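Local coordinates for aminoacyl-tRNA synthetase (Cryptosporidium parvum, PDB 5F9Z), which probably attaches proline to its tRNA using ATP, as a class II prolyl-tRNA synthetase, and is bound here by the inhibitor halofuginone and an ATP analogue, at residues L246-S251 / Y267-S272; S124-Y129 / K252-E257; P143-Q148 / G174-S179. One frame throughout, in Å; residues are numbered along the deposited sequence.

Contact 1. Residues L246-S251 / Y267-S272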
ATOM      1  N   LEU A 246      18.270  -2.250  11.960  1.00 29.38           N
ATOM      2  CA  LEU A 246      19.588  -2.489  11.386  1.00 31.04           C
ATOM      3  C   LEU A 246      20.636  -2.784  12.449  1.00 33.04           C
ATOM      4  O   LEU A 246      21.640  -3.437  12.146  1.00 35.01           O
ATOM      5  CB  LEU A 246      20.024  -1.283  10.554  1.00 29.94           C
ATOM      6  CG  LEU A 246      19.030  -0.811   9.491  1.00 25.28           C
ATOM      7  CD1 LEU A 246      19.486   0.506   8.886  1.00 26.17           C
ATOM      8  CD2 LEU A 246      18.858  -1.871   8.414  1.00 22.57           C
ATOM      9  N   GLY A 247      20.422  -2.330  13.679  1.00 32.50           N
ATOM     10  CA  GLY A 247      21.425  -2.529  14.710  1.00 32.37           C
ATOM     11  C   GLY A 247      22.675  -1.740  14.380  1.00 31.89           C
ATOM     12  O   GLY A 247      22.621  -0.546  14.070  1.00 28.91           O
ATOM     13  N   GLN A 248      23.820  -2.415  14.434  1.00 34.45           N
ATOM     14  CA  GLN A 248      25.104  -1.796  14.141  1.00 33.21           C
ATOM     15  C   GLN A 248      25.756  -2.371  12.890  1.00 33.45           C
ATOM     16  O   GLN A 248      26.947  -2.138  12.661  1.00 34.46           O
ATOM     17  CB  GLN A 248      26.039  -1.940  15.344  1.00 33.48           C
ATOM     18  CG  GLN A 248      25.559  -1.197  16.580  1.00 32.05           C
ATOM     19  CD  GLN A 248      26.308  -1.602  17.832  1.00 35.12           C
ATOM     20  OE1 GLN A 248      26.582  -2.782  18.050  1.00 37.99           O
ATOM     21  NE2 GLN A 248      26.648  -0.623  18.662  1.00 35.39           N
ATOM     22  N   ASN A 249      25.002  -3.106  12.070  1.00 32.76           N
ATOM     23  CA  ASN A 249      25.584  -3.732  10.886  1.00 34.09           C
ATOM     24  C   ASN A 249      26.034  -2.692   9.868  1.00 33.12           C
ATOM     25  O   ASN A 249      27.096  -2.840   9.251  1.00 32.40           O
ATOM     26  CB  ASN A 249      24.579  -4.700  10.265  1.00 34.31           C
ATOM     27  CG  ASN A 249      24.213  -5.836  11.199  1.00 35.43           C
ATOM     28  OD1 ASN A 249      25.082  -6.458  11.808  1.00 38.14           O
ATOM     29  ND2 ASN A 249      22.919  -6.105  11.324  1.00 32.92           N
ATOM     30  N   PHE A 250      25.246  -1.632   9.677  1.00 33.46           N
ATOM     31  CA  PHE A 250      25.631  -0.590   8.732  1.00 32.66           C
ATOM     32  C   PHE A 250      26.568   0.437   9.355  1.00 31.72           C
ATOM     33  O   PHE A 250      27.421   0.991   8.655  1.00 31.89           O
ATOM     34  CB  PHE A 250      24.389   0.106   8.173  1.00 30.43           C
ATOM     35  CG  PHE A 250      23.760  -0.617   7.019  1.00 32.08           C
ATOM     36  CD1 PHE A 250      24.352  -0.593   5.767  1.00 34.05           C
ATOM     37  CD2 PHE A 250      22.576  -1.317   7.183  1.00 33.67           C
ATOM     38  CE1 PHE A 250      23.778  -1.257   4.699  1.00 35.26           C
ATOM     39  CE2 PHE A 250      21.995  -1.982   6.117  1.00 35.20           C
ATOM     40  CZ  PHE A 250      22.597  -1.952   4.875  1.00 35.95           C
ATOM     41  N   SER A 251      26.429   0.703  10.656  1.00 31.04           N
ATOM     42  CA  SER A 251      27.323   1.656  11.304  1.00 32.62           C
ATOM     43  C   SER A 251      28.738   1.104  11.427  1.00 34.54           C
ATOM     44  O   SER A 251      29.707   1.870  11.364  1.00 34.72           O
ATOM     45  CB  SER A 251      26.774   2.044  12.676  1.00 32.84           C
ATOM     46  OG  SER A 251      26.648   0.910  13.515  1.00 34.72           O
ATOM     47  N   TYR A 267      29.235   2.196  18.041  1.00 37.34           N
ATOM     48  CA  TYR A 267      28.597   2.259  16.735  1.00 35.60           C
ATOM     49  C   TYR A 267      27.115   2.578  16.881  1.00 35.65           C
ATOM     50  O   TYR A 267      26.458   2.140  17.830  1.00 36.29           O
ATOM     51  CB  TYR A 267      28.783   0.942  15.981  1.00 35.36           C
ATOM     52  CG  TYR A 267      30.204   0.701  15.523  1.00 37.80           C
ATOM     53  CD1 TYR A 267      30.747   1.432  14.475  1.00 37.78           C
ATOM     54  CD2 TYR A 267      31.000  -0.258  16.136  1.00 39.31           C
ATOM     55  CE1 TYR A 267      32.044   1.217  14.050  1.00 39.39           C
ATOM     56  CE2 TYR A 267      32.299  -0.482  15.717  1.00 41.58           C
ATOM     57  CZ  TYR A 267      32.815   0.259  14.674  1.00 42.70           C
ATOM     58  OH  TYR A 267      34.108   0.044  14.251  1.00 46.32           O
ATOM     59  N   ALA A 268      26.592   3.349  15.930  1.00 33.30           N
ATOM     60  CA  ALA A 268      25.213   3.805  16.005  1.00 31.83           C
ATOM     61  C   ALA A 268      24.240   2.655  15.771  1.00 30.77           C
ATOM     62  O   ALA A 268      24.518   1.713  15.023  1.00 33.56           O
ATOM     63  CB  ALA A 268      24.962   4.915  14.984  1.00 29.38           C
ATOM     64  N   HIS A 269      23.085   2.743  16.426  1.00 28.07           N
ATOM     65  CA  HIS A 269      22.006   1.773  16.272  1.00 27.05           C
ATOM     66  C   HIS A 269      20.993   2.357  15.295  1.00 27.28           C
ATOM     67  O   HIS A 269      20.253   3.286  15.639  1.00 25.94           O
ATOM     68  CB  HIS A 269      21.367   1.455  17.621  1.00 27.64           C
ATOM     69  CG  HIS A 269      22.353   1.053  18.674  1.00 29.20           C
ATOM     70  ND1 HIS A 269      22.580  -0.262  19.018  1.00 30.47           N
ATOM     71  CD2 HIS A 269      23.177   1.794  19.453  1.00 29.99           C
ATOM     72  CE1 HIS A 269      23.499  -0.314  19.968  1.00 31.55           C
ATOM     73  NE2 HIS A 269      23.878   0.920  20.249  1.00 31.33           N
ATOM     74  N   GLN A 270      20.958   1.815  14.082  1.00 28.77           N
ATOM     75  CA  GLN A 270      20.217   2.408  12.981  1.00 28.08           C
ATOM     76  C   GLN A 270      18.936   1.637  12.689  1.00 29.63           C
ATOM     77  O   GLN A 270      18.799   0.455  13.015  1.00 31.72           O
ATOM     78  CB  GLN A 270      21.077   2.465  11.714  1.00 26.14           C
ATOM     79  CG  GLN A 270      22.325   3.315  11.844  1.00 26.54           C
ATOM     80  CD  GLN A 270      23.197   3.247  10.606  1.00 28.46           C
ATOM     81  OE1 GLN A 270      24.159   2.481  10.554  1.00 29.47           O
ATOM     82  NE2 GLN A 270      22.864   4.049   9.602  1.00 28.78           N
ATOM     83  N   THR A 271      17.989   2.342  12.070  1.00 27.32           N
ATOM     84  CA  THR A 271      16.771   1.753  11.535  1.00 28.26           C
ATOM     85  C   THR A 271      16.560   2.264  10.117  1.00 27.71           C
ATOM     86  O   THR A 271      17.062   3.325   9.738  1.00 29.27           O
ATOM     87  CB  THR A 271      15.531   2.089  12.382  1.00 28.78           C
ATOM     88  OG1 THR A 271      15.067   3.405  12.049  1.00 28.45           O
ATOM     89  CG2 THR A 271      15.850   2.036  13.866  1.00 29.71           C
ATOM     90  N   SER A 272      15.808   1.497   9.333  1.00 27.51           N
ATOM     91  CA  SER A 272      15.401   1.939   8.007  1.00 25.90           C
ATOM     92  C   SER A 272      14.052   1.319   7.680  1.00 25.05           C
ATOM     93  O   SER A 272      13.758   0.189   8.080  1.00 25.69           O
ATOM     94  CB  SER A 272      16.431   1.577   6.932  1.00 25.92           C
ATOM     95  OG  SER A 272      16.325   0.216   6.557  1.00 28.33           O
TER
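The side-chain amide of Gln-248 reaches the backbone of Tyr-267 where strand 236-247 of the class II synthetase core ends beside strand 265-276. NE2 of Gln-248 donates to O of Tyr-267 at 2.9 Å. This oxygen lies close to the plane of the amide, but the donor stands above the carbonyl plane of Tyr-267. The same side chain runs alongside His-269, with amide and ring planes 18° apart. Gln-248 CG sits over one face of the His-269 ring, toward its rim, in a CH-pi contact 4.2 Å from the centroid.

Ser-251 lies over Ala-268. With chi1 at 60°, Ser-251 OG lies between its backbone N and carbonyl carbon. From there it donates to Ala-268 O at 2.7 Å, in the carbonyl plane and on a lone pair. Gln-270 OE1 lies 3.4 Å from Phe-250 CB.

Gly-247 and Gln-270 form an antiparallel hydrogen-bonded pair. The bond from Gln-270 N to Gly-247 O is 2.9 Å long and nearly straight. Gln-270 O takes weak bonds from N of Leu-246 and of Gly-247. Beside the pair, Leu-246 CD1 packs 3.8 Å from Ser-272 CB.

A type II' turn from Leu-246 to Asn-249 carries the chain into helix 249-254. Gly-247 has the positive phi (66°) that this turn requires. Ser-272 touches the halofuginone, and Glu-266 OE1 holds His-269 NE2.

Contact 2. Residues S124-Y129 / K252-E257. With HFG (7-bromo-6-chloro-3-{3-[(2R,3S)-3-hydroxypiperidin-2-yl]-2-oxopropyl}quinazolin-4(3H)-one), chain E.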
ATOM      1  N   SER A 124      19.074   4.086  -0.621  1.00 22.65           N
ATOM      2  CA  SER A 124      20.013   5.150  -0.279  1.00 23.96           C
ATOM      3  C   SER A 124      20.898   4.845   0.926  1.00 26.65           C
ATOM      4  O   SER A 124      21.506   5.770   1.477  1.00 28.97           O
ATOM      5  CB  SER A 124      19.258   6.459  -0.044  1.00 20.49           C
ATOM      6  OG  SER A 124      18.485   6.795  -1.181  1.00 19.06           O
ATOM      7  N   GLU A 125      20.991   3.583   1.350  1.00 26.96           N
ATOM      8  CA  GLU A 125      21.924   3.237   2.419  1.00 27.19           C
ATOM      9  C   GLU A 125      23.346   3.617   2.037  1.00 28.46           C
ATOM     10  O   GLU A 125      24.074   4.233   2.823  1.00 26.82           O
ATOM     11  CB  GLU A 125      21.844   1.743   2.732  1.00 28.19           C
ATOM     12  CG  GLU A 125      20.608   1.314   3.494  1.00 28.37           C
ATOM     13  CD  GLU A 125      19.427   1.044   2.592  1.00 28.68           C
ATOM     14  OE1 GLU A 125      19.487   1.417   1.403  1.00 28.71           O
ATOM     15  OE2 GLU A 125      18.440   0.451   3.072  1.00 30.22           O
ATOM     16  N   THR A 126      23.757   3.254   0.822  1.00 30.40           N
ATOM     17  CA  THR A 126      25.094   3.588   0.351  1.00 33.20           C
ATOM     18  C   THR A 126      25.259   5.089   0.135  1.00 33.41           C
ATOM     19  O   THR A 126      26.352   5.630   0.339  1.00 32.64           O
ATOM     20  CB  THR A 126      25.378   2.815  -0.937  1.00 36.23           C
ATOM     21  OG1 THR A 126      25.688   1.452  -0.621  1.00 37.92           O
ATOM     22  CG2 THR A 126      26.524   3.429  -1.687  1.00 38.26           C
ATOM     23  N   ILE A 127      24.186   5.779  -0.254  1.00 32.41           N
ATOM     24  CA  ILE A 127      24.287   7.210  -0.526  1.00 31.70           C
ATOM     25  C   ILE A 127      24.375   8.004   0.773  1.00 30.38           C
ATOM     26  O   ILE A 127      25.185   8.930   0.895  1.00 30.15           O
ATOM     27  CB  ILE A 127      23.096   7.666  -1.389  1.00 31.80           C
ATOM     28  CG1 ILE A 127      23.035   6.851  -2.683  1.00 32.95           C
ATOM     29  CG2 ILE A 127      23.191   9.154  -1.690  1.00 30.79           C
ATOM     30  CD1 ILE A 127      21.792   7.104  -3.506  1.00 32.94           C
ATOM     31  N   MET A 128      23.558   7.648   1.764  1.00 28.71           N
ATOM     32  CA  MET A 128      23.390   8.472   2.957  1.00 29.64           C
ATOM     33  C   MET A 128      24.387   8.143   4.063  1.00 29.54           C
ATOM     34  O   MET A 128      24.926   9.058   4.696  1.00 29.43           O
ATOM     35  CB  MET A 128      21.964   8.322   3.494  1.00 31.19           C
ATOM     36  CG  MET A 128      20.880   8.728   2.511  1.00 34.06           C
ATOM     37  SD  MET A 128      19.228   8.275   3.077  1.00 37.35           S
ATOM     38  CE  MET A 128      19.170   9.125   4.648  1.00 37.76           C
ATOM     39  N   TYR A 129      24.642   6.859   4.311  1.00 28.94           N
ATOM     40  CA  TYR A 129      25.397   6.475   5.500  1.00 28.30           C
ATOM     41  C   TYR A 129      26.836   6.990   5.534  1.00 28.28           C
ATOM     42  O   TYR A 129      27.315   7.284   6.643  1.00 29.10           O
ATOM     43  CB  TYR A 129      25.368   4.947   5.660  1.00 28.68           C
ATOM     44  CG  TYR A 129      23.983   4.387   5.925  1.00 28.96           C
ATOM     45  CD1 TYR A 129      22.913   5.228   6.213  1.00 29.02           C
ATOM     46  CD2 TYR A 129      23.750   3.020   5.895  1.00 29.55           C
ATOM     47  CE1 TYR A 129      21.650   4.723   6.452  1.00 29.41           C
ATOM     48  CE2 TYR A 129      22.490   2.505   6.139  1.00 30.44           C
ATOM     49  CZ  TYR A 129      21.444   3.362   6.415  1.00 29.71           C
ATOM     50  OH  TYR A 129      20.187   2.858   6.655  1.00 28.63           O
ATOM     51  N   LYS A 252      28.880  -0.212  11.601  1.00 36.44           N
ATOM     52  CA  LYS A 252      30.209  -0.813  11.632  1.00 38.14           C
ATOM     53  C   LYS A 252      30.890  -0.726  10.273  1.00 37.89           C
ATOM     54  O   LYS A 252      32.091  -0.444  10.190  1.00 38.37           O
ATOM     55  CB  LYS A 252      30.121  -2.271  12.084  1.00 39.52           C
ATOM     56  CG  LYS A 252      29.930  -2.469  13.577  1.00 42.24           C
ATOM     57  CD  LYS A 252      29.612  -3.925  13.893  1.00 45.08           C
ATOM     58  CE  LYS A 252      29.505  -4.162  15.390  1.00 46.95           C
ATOM     59  NZ  LYS A 252      29.066  -5.551  15.698  1.00 48.14           N
ATOM     60  N   MET A 253      30.139  -0.958   9.195  1.00 38.57           N
ATOM     61  CA  MET A 253      30.736  -1.025   7.867  1.00 41.41           C
ATOM     62  C   MET A 253      30.900   0.346   7.219  1.00 40.64           C
ATOM     63  O   MET A 253      31.666   0.472   6.258  1.00 41.47           O
ATOM     64  CB  MET A 253      29.904  -1.955   6.973  1.00 43.55           C
ATOM     65  CG  MET A 253      29.081  -1.288   5.886  1.00 45.59           C
ATOM     66  SD  MET A 253      27.923  -2.469   5.160  1.00 49.69           S
ATOM     67  CE  MET A 253      27.727  -1.816   3.504  1.00 48.11           C
ATOM     68  N   PHE A 254      30.222   1.374   7.732  1.00 38.65           N
ATOM     69  CA  PHE A 254      30.395   2.738   7.251  1.00 36.48           C
ATOM     70  C   PHE A 254      31.080   3.646   8.262  1.00 35.56           C
ATOM     71  O   PHE A 254      31.341   4.812   7.948  1.00 35.39           O
ATOM     72  CB  PHE A 254      29.044   3.342   6.853  1.00 34.56           C
ATOM     73  CG  PHE A 254      28.552   2.889   5.509  1.00 35.19           C
ATOM     74  CD1 PHE A 254      29.078   3.431   4.348  1.00 36.36           C
ATOM     75  CD2 PHE A 254      27.569   1.922   5.406  1.00 32.99           C
ATOM     76  CE1 PHE A 254      28.632   3.016   3.108  1.00 35.78           C
ATOM     77  CE2 PHE A 254      27.117   1.505   4.170  1.00 32.40           C
ATOM     78  CZ  PHE A 254      27.648   2.052   3.019  1.00 33.68           C
ATOM     79  N   GLY A 255      31.379   3.151   9.459  1.00 35.09           N
ATOM     80  CA  GLY A 255      32.046   3.974  10.451  1.00 34.93           C
ATOM     81  C   GLY A 255      31.162   5.010  11.109  1.00 33.07           C
ATOM     82  O   GLY A 255      31.655   6.071  11.507  1.00 34.13           O
ATOM     83  N   VAL A 256      29.864   4.738  11.226  1.00 31.44           N
ATOM     84  CA  VAL A 256      28.954   5.640  11.921  1.00 33.01           C
ATOM     85  C   VAL A 256      29.044   5.360  13.414  1.00 35.93           C
ATOM     86  O   VAL A 256      28.242   4.598  13.967  1.00 36.67           O
ATOM     87  CB  VAL A 256      27.507   5.486  11.413  1.00 31.89           C
ATOM     88  CG1 VAL A 256      26.612   6.552  12.026  1.00 30.61           C
ATOM     89  CG2 VAL A 256      27.466   5.557   9.895  1.00 32.67           C
ATOM     90  N   GLU A 257      30.028   5.959  14.078  1.00 38.34           N
ATOM     91  CA  GLU A 257      30.230   5.767  15.503  1.00 40.81           C
ATOM     92  C   GLU A 257      30.202   7.109  16.221  1.00 41.48           C
ATOM     93  O   GLU A 257      30.519   8.152  15.641  1.00 41.49           O
ATOM     94  CB  GLU A 257      31.555   5.045  15.795  1.00 42.95           C
ATOM     95  CG  GLU A 257      32.800   5.839  15.444  1.00 44.77           C
ATOM     96  CD  GLU A 257      34.075   5.134  15.868  1.00 47.96           C
ATOM     97  OE1 GLU A 257      34.014   3.923  16.176  1.00 48.87           O
ATOM     98  OE2 GLU A 257      35.136   5.790  15.899  1.00 49.89           O
TER
HETATM   99  O4' HFG E 702      16.202  -1.452   0.382  1.00 34.77           O
HETATM  100  C21 HFG E 702      16.273  -2.353   1.166  1.00 34.31           C
HETATM  101  C3' HFG E 702      16.140  -2.087   2.683  1.00 33.19           C
HETATM  102  C2' HFG E 702      15.503  -0.734   3.007  1.00 30.75           C
HETATM  103  N1' HFG E 702      16.239   0.312   2.436  1.00 29.62           N
HETATM  104  C6' HFG E 702      15.453   1.504   2.318  1.00 30.42           C
HETATM  105  C5' HFG E 702      14.216   1.482   3.219  1.00 30.70           C
HETATM  106  C4' HFG E 702      13.338   0.392   2.909  1.00 29.63           C
HETATM  107  C39 HFG E 702      14.051  -0.748   2.484  1.00 30.25           C
HETATM  108  O7' HFG E 702      13.371  -2.007   3.002  1.00 30.95           O
HETATM  109  C1' HFG E 702      16.506  -3.892   0.634  1.00 34.29           C
HETATM  110  N3  HFG E 702      16.991  -3.865  -0.811  1.00 34.63           N
HETATM  111  C4  HFG E 702      18.266  -3.397  -1.099  1.00 36.81           C
HETATM  112  O11 HFG E 702      19.005  -3.006  -0.193  1.00 37.67           O
HETATM  113  C10 HFG E 702      18.701  -3.374  -2.392  1.00 38.27           C
HETATM  114  C5  HFG E 702      20.019  -2.897  -2.731  1.00 39.94           C
HETATM  115  C2  HFG E 702      16.204  -4.285  -1.777  1.00 34.54           C
HETATM  116  N1  HFG E 702      16.595  -4.275  -3.060  1.00 35.65           N
HETATM  117  C9  HFG E 702      17.845  -3.822  -3.379  1.00 38.22           C
HETATM  118  C8  HFG E 702      18.257  -3.812  -4.720  1.00 41.16           C
HETATM  119  C7  HFG E 702      19.553  -3.341  -5.049  1.00 45.97           C
HETATM  120 BR1  HFG E 702      20.122  -3.328  -6.920  1.00 55.64          BR
HETATM  121  C6  HFG E 702      20.423  -2.887  -4.046  1.00 42.82           C
HETATM  122 CL1  HFG E 702      22.034  -2.304  -4.462  1.00 43.53          CL
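Phe-254 lays one face of its ring against the CB of Tyr-129. This is a CH-pi contact, with Tyr-129 CB 4.0 Å from the centroid of the Phe-254 ring and displaced toward its rim. The Tyr-129 ring follows its CB and turns an edge to that face. The result is an offset edge-to-face pair, with centroids 5.9 Å apart and planes at 80°. Tyr-129 CD2 is the leading atom of the edge, 4.0 Å from Phe-254 CD2. The far end of the phenylalanine reaches the previous turn of the helix, where its CZ lies 4.0 Å from Thr-126 CA.

Tyr-129 is held from several sides. With CG beside its backbone N (chi1 -65°), the ring leans back over the preceding turn, and chi2 of -10° lays one face of the Tyr-129 ring on Glu-125 CA, 3.8 Å from its plane. Its edge-to-face contact with Phe-250 adds a second aromatic neighbour. Its OH is hydrogen-bonded to His-175 ND1.

Helix 249-254 ends at Phe-254. Gly-255 leaves it with positive phi, and the chain bends back through an inverse gamma turn centred on Val-256. Val-256 CG2 then packs 3.7 Å from Tyr-129 O. No hydrogen bond joins the two segments; they meet by aromatic and van der Waals contact.

The start of helix 125-135 faces the inhibitor. Glu-125 points its carboxylate at the piperidine ring, but the modelled approach is too short to rely on. Thr-123 bonds Glu-125 OE1 and also the halofuginone, which His-244 binds as well. In prolyl-tRNA synthetases the hydroxypiperidine of this drug occupies the proline site. Helix 125-135 thus has the inhibitor at its first turn and Phe-254 packed on another side, in the catalytic core of a class II synthetase.

Contact 3. Residues P143-Q148 / G174-S179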
ATOM      1  N   PRO A 143      19.320  11.366  18.630  1.00 28.46           N
ATOM      2  CA  PRO A 143      19.095  10.618  17.389  1.00 28.04           C
ATOM      3  C   PRO A 143      19.047  11.481  16.130  1.00 28.80           C
ATOM      4  O   PRO A 143      18.557  12.610  16.160  1.00 29.37           O
ATOM      5  CB  PRO A 143      17.736   9.959  17.632  1.00 25.91           C
ATOM      6  CG  PRO A 143      17.022  10.927  18.502  1.00 24.80           C
ATOM      7  CD  PRO A 143      18.071  11.545  19.393  1.00 26.76           C
ATOM      8  N   LEU A 144      19.569  10.938  15.035  1.00 27.53           N
ATOM      9  CA  LEU A 144      19.452  11.542  13.715  1.00 26.89           C
ATOM     10  C   LEU A 144      18.375  10.797  12.939  1.00 26.74           C
ATOM     11  O   LEU A 144      18.434   9.571  12.819  1.00 27.98           O
ATOM     12  CB  LEU A 144      20.784  11.486  12.964  1.00 26.89           C
ATOM     13  CG  LEU A 144      20.782  11.991  11.520  1.00 25.70           C
ATOM     14  CD1 LEU A 144      20.516  13.489  11.474  1.00 24.94           C
ATOM     15  CD2 LEU A 144      22.093  11.652  10.827  1.00 25.22           C
ATOM     16  N   LYS A 145      17.391  11.533  12.427  1.00 25.90           N
ATOM     17  CA  LYS A 145      16.243  10.939  11.748  1.00 25.79           C
ATOM     18  C   LYS A 145      16.045  11.640  10.412  1.00 25.58           C
ATOM     19  O   LYS A 145      15.603  12.792  10.370  1.00 24.07           O
ATOM     20  CB  LYS A 145      14.984  11.039  12.608  1.00 25.14           C
ATOM     21  CG  LYS A 145      15.124  10.409  13.984  1.00 24.69           C
ATOM     22  CD  LYS A 145      13.852  10.574  14.793  1.00 25.18           C
ATOM     23  CE  LYS A 145      13.998   9.995  16.187  1.00 25.67           C
ATOM     24  NZ  LYS A 145      12.756  10.175  16.987  1.00 25.66           N
ATOM     25  N   ILE A 146      16.362  10.943   9.324  1.00 26.28           N
ATOM     26  CA  ILE A 146      16.263  11.489   7.977  1.00 25.88           C
ATOM     27  C   ILE A 146      15.277  10.653   7.176  1.00 23.97           C
ATOM     28  O   ILE A 146      15.254   9.422   7.285  1.00 23.55           O
ATOM     29  CB  ILE A 146      17.639  11.534   7.279  1.00 25.49           C
ATOM     30  CG1 ILE A 146      18.601  12.424   8.066  1.00 24.84           C
ATOM     31  CG2 ILE A 146      17.505  12.054   5.856  1.00 25.43           C
ATOM     32  CD1 ILE A 146      18.134  13.856   8.188  1.00 23.72           C
ATOM     33  N   ASN A 147      14.455  11.330   6.377  1.00 22.16           N
ATOM     34  CA  ASN A 147      13.533  10.688   5.456  1.00 20.37           C
ATOM     35  C   ASN A 147      13.607  11.408   4.118  1.00 20.21           C
ATOM     36  O   ASN A 147      13.883  12.608   4.063  1.00 19.56           O
ATOM     37  CB  ASN A 147      12.097  10.715   5.994  1.00 21.21           C
ATOM     38  CG  ASN A 147      11.118  10.028   5.071  1.00 22.76           C
ATOM     39  OD1 ASN A 147      11.073   8.802   5.008  1.00 24.57           O
ATOM     40  ND2 ASN A 147      10.327  10.815   4.348  1.00 20.21           N
ATOM     41  N   GLN A 148      13.371  10.674   3.035  1.00 20.56           N
ATOM     42  CA  GLN A 148      13.325  11.301   1.723  1.00 22.40           C
ATOM     43  C   GLN A 148      12.268  10.636   0.857  1.00 22.77           C
ATOM     44  O   GLN A 148      12.149   9.407   0.829  1.00 21.96           O
ATOM     45  CB  GLN A 148      14.696  11.267   1.023  1.00 22.04           C
ATOM     46  CG  GLN A 148      15.181   9.910   0.556  1.00 22.95           C
ATOM     47  CD  GLN A 148      16.455  10.012  -0.269  1.00 24.70           C
ATOM     48  OE1 GLN A 148      17.060  11.081  -0.368  1.00 24.11           O
ATOM     49  NE2 GLN A 148      16.865   8.899  -0.868  1.00 23.98           N
ATOM     50  N   GLY A 174      12.989   6.163   5.215  1.00 22.51           N
ATOM     51  CA  GLY A 174      13.464   6.826   6.418  1.00 22.95           C
ATOM     52  C   GLY A 174      14.666   6.083   6.971  1.00 22.86           C
ATOM     53  O   GLY A 174      14.679   4.850   7.011  1.00 23.69           O
ATOM     54  N   HIS A 175      15.676   6.841   7.386  1.00 23.21           N
ATOM     55  CA  HIS A 175      16.901   6.281   7.944  1.00 24.16           C
ATOM     56  C   HIS A 175      17.220   7.026   9.228  1.00 25.69           C
ATOM     57  O   HIS A 175      17.454   8.239   9.202  1.00 26.41           O
ATOM     58  CB  HIS A 175      18.062   6.386   6.950  1.00 24.06           C
ATOM     59  CG  HIS A 175      17.823   5.654   5.666  1.00 22.97           C
ATOM     60  ND1 HIS A 175      18.341   4.401   5.415  1.00 22.99           N
ATOM     61  CD2 HIS A 175      17.117   5.996   4.563  1.00 22.15           C
ATOM     62  CE1 HIS A 175      17.966   4.004   4.212  1.00 22.71           C
ATOM     63  NE2 HIS A 175      17.223   4.955   3.673  1.00 22.44           N
ATOM     64  N   THR A 176      17.221   6.306  10.345  1.00 24.37           N
ATOM     65  CA  THR A 176      17.472   6.895  11.649  1.00 23.46           C
ATOM     66  C   THR A 176      18.694   6.248  12.283  1.00 26.03           C
ATOM     67  O   THR A 176      19.046   5.108  11.971  1.00 25.67           O
ATOM     68  CB  THR A 176      16.265   6.739  12.581  1.00 22.81           C
ATOM     69  OG1 THR A 176      16.059   5.350  12.871  1.00 22.73           O
ATOM     70  CG2 THR A 176      15.013   7.309  11.932  1.00 22.65           C
ATOM     71  N   ALA A 177      19.344   6.995  13.172  1.00 26.80           N
ATOM     72  CA  ALA A 177      20.476   6.508  13.944  1.00 26.89           C
ATOM     73  C   ALA A 177      20.271   6.887  15.402  1.00 26.91           C
ATOM     74  O   ALA A 177      19.868   8.013  15.706  1.00 27.04           O
ATOM     75  CB  ALA A 177      21.801   7.079  13.426  1.00 27.60           C
ATOM     76  N   HIS A 178      20.544   5.945  16.300  1.00 27.65           N
ATOM     77  CA  HIS A 178      20.275   6.128  17.716  1.00 28.22           C
ATOM     78  C   HIS A 178      21.487   5.704  18.533  1.00 29.94           C
ATOM     79  O   HIS A 178      22.356   4.965  18.062  1.00 30.38           O
ATOM     80  CB  HIS A 178      19.037   5.332  18.153  1.00 28.10           C
ATOM     81  CG  HIS A 178      17.849   5.530  17.264  1.00 27.53           C
ATOM     82  ND1 HIS A 178      16.832   6.410  17.564  1.00 27.96           N
ATOM     83  CD2 HIS A 178      17.520   4.965  16.077  1.00 27.15           C
ATOM     84  CE1 HIS A 178      15.927   6.376  16.602  1.00 27.62           C
ATOM     85  NE2 HIS A 178      16.319   5.508  15.688  1.00 26.71           N
ATOM     86  N   SER A 179      21.532   6.186  19.776  1.00 29.81           N
ATOM     87  CA  SER A 179      22.638   5.863  20.670  1.00 29.79           C
ATOM     88  C   SER A 179      22.457   4.525  21.372  1.00 31.06           C
ATOM     89  O   SER A 179      23.430   3.992  21.918  1.00 32.06           O
ATOM     90  CB  SER A 179      22.812   6.968  21.714  1.00 30.77           C
ATOM     91  OG  SER A 179      21.684   7.044  22.569  1.00 31.13           O
TER
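The imidazole of His-178 is met obliquely by two carbons of the neighbouring strand. Pro-143 CB lies 3.7 Å from His-178 ND1, and Lys-145 CE lies 4.1 Å from His-178 CE1. At the ring's edges both nitrogens are engaged. His-178 NE2 is hydrogen-bonded to Thr-176 OG1 at 2.8 Å, and ND1 to Glu-183. Thr-176 OG1 also meets Thr-271.

On the same face of the sheet, Thr-176 CG2 packs 3.7 Å from Lys-145 CG. The lysine chain is extended beyond CG, which carries CE past the histidine and NZ to a bond with His-73 O.

Strands 144-153 and 168-178 are antiparallel neighbours in the sheet of the class II synthetase core, with 171° between the directions of their short segments here. Leu-144 with Ala-177 and Ile-146 with His-175 are hydrogen-bonded pairs. Ala-177 N donates to Leu-144 O at 2.8 Å. His-175 N donates to Ile-146 O at 2.6 Å. His-175 itself projects to the opposite face, where it touches the halofuginone.

The backbone ladder thus sets the register. The bonds at both nitrogens would fix the rotation of the His-178 ring, and Glu-183 might favour its protonated form.

Overall arrangement
All three contacts belong to the class II catalytic core. Contact 3 runs out to the exposed Pro-143. Among the touching residues of contacts 1 and 2 none is fully exposed, though Gln-248 and Tyr-267 in contact 1, and Phe-254 and Thr-126 in contact 2, are partly so. Contacts 1 and 3 share a sheet: strand 168-178 pairs with strand 265-276, and His-178 N approaches His-269 O at 2.8 Å. Contact 3 is a regular backbone ladder. Contact 1 has one bridge, then side-chain bonds. Contact 2 is aromatic packing without a hydrogen bond between its segments. It shares helix 249-254 with contact 1. Glu-125, His-175 and Ser-272 bring each contact to the halofuginone.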